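TRAP dicarboxylate transporter-DctP subunit (Desulfovibrio salexigens, PDB 4N6D) probably binds an organic acid in the periplasm and hands it to a TRAP-type membrane transporter, as solute-binding proteins of the DctP family do. Local coordinates at residues A[177-181]-A[182-186]; A[290-293]-A[294-298]; A[313-317]-A[318-322]. All blocks are in the same frame, centred on the assembly; numbering follows the deposited sequence.

Contact 1. Residues A[177-181]-A[182-186]; sequences KILES and LGATP
Leu179 fills the hollow that opens where the chain leaves helix 173-181 and doubles back into strand 185-187. Its two methyls divide the work: CD2 lies 3.9 Å from Ala184 CB, while CD1 rests 4.0 Å from Pro186 CB, the leucine and the proline ring sliding past each other in opposite directions. On the next flank Leu182 lies alongside Ile178, pointing the same way, with Leu182 CD1 4.1 Å from Ile178 CG2; Leu307 and Ile300 of helix 294-317 cover this pair. Glu180 bends at chi2 (64°), which swings its carboxylate back across the proline ring, OE1 coming 3.5 Å from Pro186 CD. Water 1 bridges Glu180 OE2 and Ala184 O. The backbone closes as a Schellman motif, Ala184 N to Leu179 O (2.9 Å) and Gly183 N to Glu180 O (3.0 Å), with Gly183 at positive phi in the C-prime place. This is the helix-to-strand turn of the beta-alpha-beta unit 168-170, 173-181, 185-187. Ser181 OG turns back onto Ile178 O at 2.8 Å, a carbonyl that Leu182 N reaches only weakly, so the hydroxyl probably makes up in part for the weak backbone bond.

Contact 2. Residues A[290-293]-A[294-298]; sequences IKMS and DADMQ
Ser293 and Asp296 meet through a capping hydrogen bond: Asp296 N donates to Ser293 OG at 3.0 Å, with an N-H...O angle of 158°. The serine hydroxyl sits between its own backbone N and carbonyl carbon (chi1 67°), and from there it faces the first turn of the helix. The second direct bond is the opening i to i+4 bond of the helix, Met297 N to Ser293 O at 2.9 Å, with the donor in the carbonyl plane. Ser293 is thus the N-cap of helix 294-317, which starts directly after the short link from strand 288-290, an outermost strand of a four-stranded sheet.

Two waters add bridges. Water 3 accepts from Ser293 N and donates to Asp296 OD2 at 2.6 Å, tying the cap residue's own N-H to a carboxylate in the first turn. That carboxylate also accepts from Leu161 N, so it joins the helix start to a neighbouring loop; its negative charge near the helix N-terminus would probably be favourable. Water 2 donates both to Met292 O and to Asp294 OD1.

Apolar contact is slighter. Met292 CB packs 4.0 Å from Asp296 CB, and the methionine continues inward against Thr226 and Thr228. A separate van der Waals contact is made with a carbonyl oxygen: Met297 CG, anti to its own carbonyl carbon (chi1 -66°), comes 3.4 Å from Ser293 O.

Contact 3. Residues A[313-317]-A[318-322]; sequences EKAAA and KGVDG
Ala315 and Val320 meet by backbone and side chain where helix 294-317 ends. Ala315 O accepts from Lys318 N and Val320 N, each at 2.9 Å; the two donors stand well out of the carbonyl plane, on opposite faces, and neither is on a lone pair. Gly319 N donates to Ala316 O at 3.1 Å. Together the bonds of Val320 N and Gly319 N make a Schellman motif, with Gly319 at positive phi as the C-prime residue. Lys318 N also reaches Lys314 O, but weakly.

The apolar part is small. Val320 CB lies 3.8 Å from Ala315 CB, and CG1, turned anti to the valine N (chi1 172°), stays beside the same methyl at 3.9 Å. Gly322 CA also comes within 4.3 Å of Ala315 CB. Lys318 CB and CG lie against the helix end, CG 3.6 Å from Lys314 O.

Charged ends turn elsewhere: Lys314 NZ forms a salt bridge with Asp310. Asp321, centre of an inverse gamma turn, is the N-cap of helix 322-337, its OD1 accepting weakly from Ala324 N. Residues 318-321 link helices 294-317 and 322-337, while Lys318 and Val320 touch Pro103 and Leu104 of a nearby loop.

Overall arrangement
Contacts 2 and 3 lie at the start and the end of one long helix, 294-317, their centres about 31 Å and their nearest atoms about 18 Å apart. Contact 1 ends helix 173-181 and packs its Ile178 and Leu182 against Ile300, Lys303 and Leu307 of helix 294-317. Its centre is about 16 Å from that of contact 2 and about 26 Å from that of contact 3; the nearest atoms are about 6 Å and 7 Å away, so none of the three touch directly. None of their segments includes Arg81, Met84 or Arg138, which line the site of the triiodinated phasing compound; the ligand-binding site itself holds the C-terminus of a symmetry mate in this open form.

Contact 1. Residues A[177-181]-A[182-186]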
loop_
_atom_site.group_PDB
_atom_site.type_symbol
_atom_site.label_atom_id
_atom_site.label_comp_id
_atom_site.label_asym_id
_atom_site.label_seq_id
_atom_site.Cartn_x
_atom_site.Cartn_y
_atom_site.Cartn_z
ATOM N N LYS A 177 6.286 11.471 10.363
ATOM C CA LYS A 177 7.360 12.369 9.964
ATOM C C LYS A 177 6.778 13.504 9.135
ATOM O O LYS A 177 7.135 14.681 9.330
ATOM C CB LYS A 177 8.456 11.616 9.201
ATOM C CG LYS A 177 9.308 10.713 10.073
ATOM C CD LYS A 177 10.299 9.898 9.236
ATOM C CE LYS A 177 11.487 9.463 10.054
ATOM N NZ LYS A 177 12.334 10.617 10.463
ATOM N N ILE A 178 5.882 13.151 8.215
ATOM C CA ILE A 178 5.216 14.150 7.384
ATOM C C ILE A 178 4.417 15.133 8.232
ATOM O O ILE A 178 4.532 16.353 8.077
ATOM C CB ILE A 178 4.361 13.472 6.327
ATOM C CG1 ILE A 178 5.279 12.761 5.328
ATOM C CG2 ILE A 178 3.468 14.484 5.639
ATOM C CD1 ILE A 178 4.561 11.837 4.386
ATOM N N LEU A 179 3.614 14.628 9.163
ATOM C CA LEU A 179 2.879 15.532 10.037
ATOM C C LEU A 179 3.796 16.477 10.812
ATOM O O LEU A 179 3.484 17.656 10.958
ATOM C CB LEU A 179 2.031 14.730 11.020
ATOM C CG LEU A 179 0.811 14.049 10.411
ATOM C CD1 LEU A 179 0.204 13.085 11.424
ATOM C CD2 LEU A 179 -0.208 15.077 9.976
ATOM N N GLU A 180 4.907 15.960 11.334
ATOM C CA GLU A 180 5.817 16.810 12.089
ATOM C C GLU A 180 6.310 17.923 11.163
ATOM O O GLU A 180 6.364 19.090 11.563
ATOM C CB GLU A 180 6.997 16.012 12.660
ATOM C CG GLU A 180 7.844 16.811 13.647
ATOM C CD GLU A 180 7.078 17.205 14.906
ATOM O OE1 GLU A 180 6.331 16.355 15.446
ATOM O OE2 GLU A 180 7.222 18.366 15.352
ATOM N N SER A 181 6.647 17.568 9.926
ATOM C CA SER A 181 7.182 18.558 8.988
ATOM C C SER A 181 6.159 19.632 8.625
ATOM O O SER A 181 6.525 20.735 8.216
ATOM C CB SER A 181 7.732 17.893 7.722
ATOM O OG SER A 181 6.707 17.594 6.775
ATOM N N LEU A 182 4.879 19.311 8.781
ATOM C CA LEU A 182 3.803 20.266 8.488
ATOM C C LEU A 182 3.339 21.018 9.735
ATOM O O LEU A 182 2.372 21.772 9.693
ATOM C CB LEU A 182 2.618 19.541 7.860
ATOM C CG LEU A 182 2.926 18.822 6.547
ATOM C CD1 LEU A 182 1.682 18.180 6.007
ATOM C CD2 LEU A 182 3.521 19.779 5.519
ATOM N N GLY A 183 4.028 20.825 10.853
ATOM C CA GLY A 183 3.708 21.558 12.056
ATOM C C GLY A 183 2.576 20.969 12.878
ATOM O O GLY A 183 2.097 21.608 13.815
ATOM N N ALA A 184 2.166 19.751 12.538
ATOM C CA ALA A 184 1.091 19.060 13.251
ATOM C C ALA A 184 1.693 18.216 14.358
ATOM O O ALA A 184 2.913 18.151 14.493
ATOM C CB ALA A 184 0.306 18.174 12.279
ATOM N N THR A 185 0.848 17.537 15.127
ATOM C CA THR A 185 1.316 16.759 16.278
ATOM C C THR A 185 0.933 15.296 16.117
ATOM O O THR A 185 -0.175 14.895 16.490
ATOM C CB THR A 185 0.733 17.324 17.583
ATOM O OG1 THR A 185 1.048 18.713 17.661
ATOM C CG2 THR A 185 1.306 16.616 18.806
ATOM N N PRO A 186 1.842 14.485 15.541
ATOM C CA PRO A 186 1.525 13.071 15.348
ATOM C C PRO A 186 1.488 12.350 16.678
ATOM O O PRO A 186 2.321 12.603 17.551
ATOM C CB PRO A 186 2.680 12.552 14.486
ATOM C CG PRO A 186 3.792 13.493 14.716
ATOM C CD PRO A 186 3.190 14.823 15.058
HETATM O O HOH W 1 5.245 19.798 14.681
#

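Contact 2. Residues A[290-293]-A[294-298]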
loop_
_atom_site.group_PDB
_atom_site.type_symbol
_atom_site.label_atom_id
_atom_site.label_comp_id
_atom_site.label_asym_id
_atom_site.label_seq_id
_atom_site.Cartn_x
_atom_site.Cartn_y
_atom_site.Cartn_z
ATOM N N ILE A 290 -12.547 17.229 0.982
ATOM C CA ILE A 290 -11.835 18.492 0.870
ATOM C C ILE A 290 -10.513 18.323 0.119
ATOM O O ILE A 290 -9.832 17.318 0.287
ATOM C CB ILE A 290 -11.524 19.039 2.268
ATOM C CG1 ILE A 290 -12.826 19.281 3.030
ATOM C CG2 ILE A 290 -10.713 20.333 2.149
ATOM C CD1 ILE A 290 -12.626 19.589 4.501
ATOM N N LYS A 291 -10.178 19.298 -0.726
ATOM C CA LYS A 291 -8.847 19.393 -1.317
ATOM C C LYS A 291 -8.206 20.691 -0.887
ATOM O O LYS A 291 -8.854 21.733 -0.859
ATOM C CB LYS A 291 -8.917 19.362 -2.847
ATOM C CG LYS A 291 -9.348 18.030 -3.437
ATOM C CD LYS A 291 -9.407 18.110 -4.971
ATOM C CE LYS A 291 -9.807 16.790 -5.635
ATOM N NZ LYS A 291 -11.165 16.333 -5.255
ATOM N N MET A 292 -6.927 20.634 -0.543
ATOM C CA MET A 292 -6.192 21.862 -0.251
ATOM C C MET A 292 -5.796 22.574 -1.543
ATOM O O MET A 292 -5.819 21.987 -2.627
ATOM C CB MET A 292 -4.957 21.551 0.593
ATOM C CG MET A 292 -5.306 21.008 1.996
ATOM S SD MET A 292 -3.851 21.100 3.057
ATOM C CE MET A 292 -3.637 19.383 3.425
ATOM N N SER A 293 -5.427 23.847 -1.430
ATOM C CA SER A 293 -5.035 24.628 -2.598
ATOM C C SER A 293 -3.775 24.089 -3.240
ATOM O O SER A 293 -2.991 23.393 -2.609
ATOM C CB SER A 293 -4.774 26.072 -2.196
ATOM O OG SER A 293 -3.627 26.131 -1.370
ATOM N N ASP A 294 -3.558 24.446 -4.498
ATOM C CA ASP A 294 -2.357 24.038 -5.187
ATOM C C ASP A 294 -1.134 24.566 -4.448
ATOM O O ASP A 294 -0.114 23.889 -4.359
ATOM C CB ASP A 294 -2.357 24.576 -6.623
ATOM C CG ASP A 294 -3.400 23.901 -7.508
ATOM O OD1 ASP A 294 -3.925 22.832 -7.129
ATOM O OD2 ASP A 294 -3.679 24.436 -8.606
ATOM N N ALA A 295 -1.222 25.788 -3.937
ATOM C CA ALA A 295 -0.085 26.359 -3.236
ATOM C C ALA A 295 0.238 25.555 -1.980
ATOM O O ALA A 295 1.407 25.313 -1.683
ATOM C CB ALA A 295 -0.335 27.804 -2.902
ATOM N N ASP A 296 -0.784 25.123 -1.253
ATOM C CA ASP A 296 -0.567 24.318 -0.058
ATOM C C ASP A 296 0.029 22.958 -0.437
ATOM O O ASP A 296 0.916 22.435 0.260
ATOM C CB ASP A 296 -1.879 24.127 0.716
ATOM C CG ASP A 296 -2.227 25.306 1.617
ATOM O OD1 ASP A 296 -1.446 26.278 1.682
ATOM O OD2 ASP A 296 -3.286 25.255 2.286
ATOM N N MET A 297 -0.446 22.373 -1.539
ATOM C CA MET A 297 0.094 21.075 -1.962
ATOM C C MET A 297 1.579 21.196 -2.321
ATOM O O MET A 297 2.367 20.296 -2.047
ATOM C CB MET A 297 -0.713 20.499 -3.128
ATOM C CG MET A 297 -2.160 20.118 -2.773
ATOM S SD MET A 297 -2.228 18.727 -1.622
ATOM C CE MET A 297 -1.984 17.357 -2.753
ATOM N N GLN A 298 1.973 22.307 -2.930
ATOM C CA GLN A 298 3.388 22.505 -3.251
ATOM C C GLN A 298 4.209 22.720 -1.986
ATOM O O GLN A 298 5.332 22.265 -1.899
ATOM C CB GLN A 298 3.566 23.689 -4.187
ATOM C CG GLN A 298 5.008 23.897 -4.655
ATOM C CD GLN A 298 5.579 22.684 -5.368
ATOM O OE1 GLN A 298 4.948 22.123 -6.257
ATOM N NE2 GLN A 298 6.753 22.248 -4.943
HETATM O O HOH W 2 -5.149 21.274 -5.063
HETATM O O HOH W 3 -5.651 25.090 1.150
#

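Contact 3. Residues A[313-317]-A[318-322]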
loop_
_atom_site.group_PDB
_atom_site.type_symbol
_atom_site.label_atom_id
_atom_site.label_comp_id
_atom_site.label_asym_id
_atom_site.label_seq_id
_atom_site.Cartn_x
_atom_site.Cartn_y
_atom_site.Cartn_z
ATOM N N GLU A 313 19.808 8.615 -0.230
ATOM C CA GLU A 313 21.079 8.264 0.425
ATOM C C GLU A 313 21.099 6.807 0.833
ATOM O O GLU A 313 22.130 6.123 0.723
ATOM C CB GLU A 313 21.336 9.132 1.646
ATOM C CG GLU A 313 21.546 10.589 1.305
ATOM C CD GLU A 313 22.946 11.062 1.611
ATOM O OE1 GLU A 313 23.374 10.927 2.770
ATOM O OE2 GLU A 313 23.606 11.595 0.701
ATOM N N LYS A 314 19.970 6.324 1.324
ATOM C CA LYS A 314 19.845 4.909 1.686
ATOM C C LYS A 314 19.999 3.991 0.485
ATOM O O LYS A 314 20.621 2.929 0.585
ATOM C CB LYS A 314 18.510 4.681 2.391
ATOM C CG LYS A 314 18.522 5.126 3.850
ATOM C CD LYS A 314 17.129 5.307 4.460
ATOM C CE LYS A 314 17.247 5.596 5.960
ATOM N NZ LYS A 314 15.951 5.934 6.602
ATOM N N ALA A 315 19.431 4.393 -0.643
ATOM C CA ALA A 315 19.522 3.628 -1.864
ATOM C C ALA A 315 20.963 3.581 -2.336
ATOM O O ALA A 315 21.470 2.518 -2.650
ATOM C CB ALA A 315 18.647 4.262 -2.919
ATOM N N ALA A 316 21.623 4.737 -2.347
ATOM C CA ALA A 316 23.019 4.831 -2.762
ATOM C C ALA A 316 23.913 3.923 -1.921
ATOM O O ALA A 316 24.848 3.280 -2.434
ATOM C CB ALA A 316 23.499 6.269 -2.684
ATOM N N ALA A 317 23.646 3.874 -0.628
ATOM C CA ALA A 317 24.429 3.022 0.270
ATOM C C ALA A 317 24.293 1.544 -0.050
ATOM O O ALA A 317 25.165 0.753 0.300
ATOM C CB ALA A 317 24.062 3.281 1.712
ATOM N N LYS A 318 23.212 1.166 -0.717
ATOM C CA LYS A 318 23.002 -0.219 -1.109
ATOM C C LYS A 318 23.167 -0.423 -2.629
ATOM O O LYS A 318 22.717 -1.445 -3.188
ATOM C CB LYS A 318 21.621 -0.677 -0.665
ATOM C CG LYS A 318 21.384 -0.568 0.840
ATOM C CD LYS A 318 21.858 -1.783 1.565
ATOM C CE LYS A 318 21.157 -1.911 2.924
ATOM N NZ LYS A 318 21.626 -0.854 3.845
ATOM N N GLY A 319 23.808 0.536 -3.297
ATOM C CA GLY A 319 24.143 0.396 -4.716
ATOM C C GLY A 319 23.025 0.690 -5.710
ATOM O O GLY A 319 23.136 0.378 -6.919
ATOM N N VAL A 320 21.955 1.304 -5.219
ATOM C CA VAL A 320 20.812 1.644 -6.061
ATOM C C VAL A 320 20.936 3.072 -6.590
ATOM O O VAL A 320 21.338 3.970 -5.855
ATOM C CB VAL A 320 19.499 1.466 -5.270
ATOM C CG1 VAL A 320 18.289 1.995 -6.060
ATOM C CG2 VAL A 320 19.306 -0.000 -4.886
ATOM N N ASP A 321 20.590 3.277 -7.866
ATOM C CA ASP A 321 20.660 4.604 -8.498
ATOM C C ASP A 321 19.329 5.307 -8.203
ATOM O O ASP A 321 18.367 5.202 -8.975
ATOM C CB ASP A 321 20.897 4.432 -10.007
ATOM C CG ASP A 321 21.131 5.750 -10.753
ATOM O OD1 ASP A 321 20.878 6.851 -10.198
ATOM O OD2 ASP A 321 21.551 5.635 -11.925
ATOM N N GLY A 322 19.264 5.975 -7.052
ATOM C CA GLY A 322 18.011 6.518 -6.537
ATOM C C GLY A 322 17.372 7.528 -7.485
ATOM O O GLY A 322 16.154 7.494 -7.687
#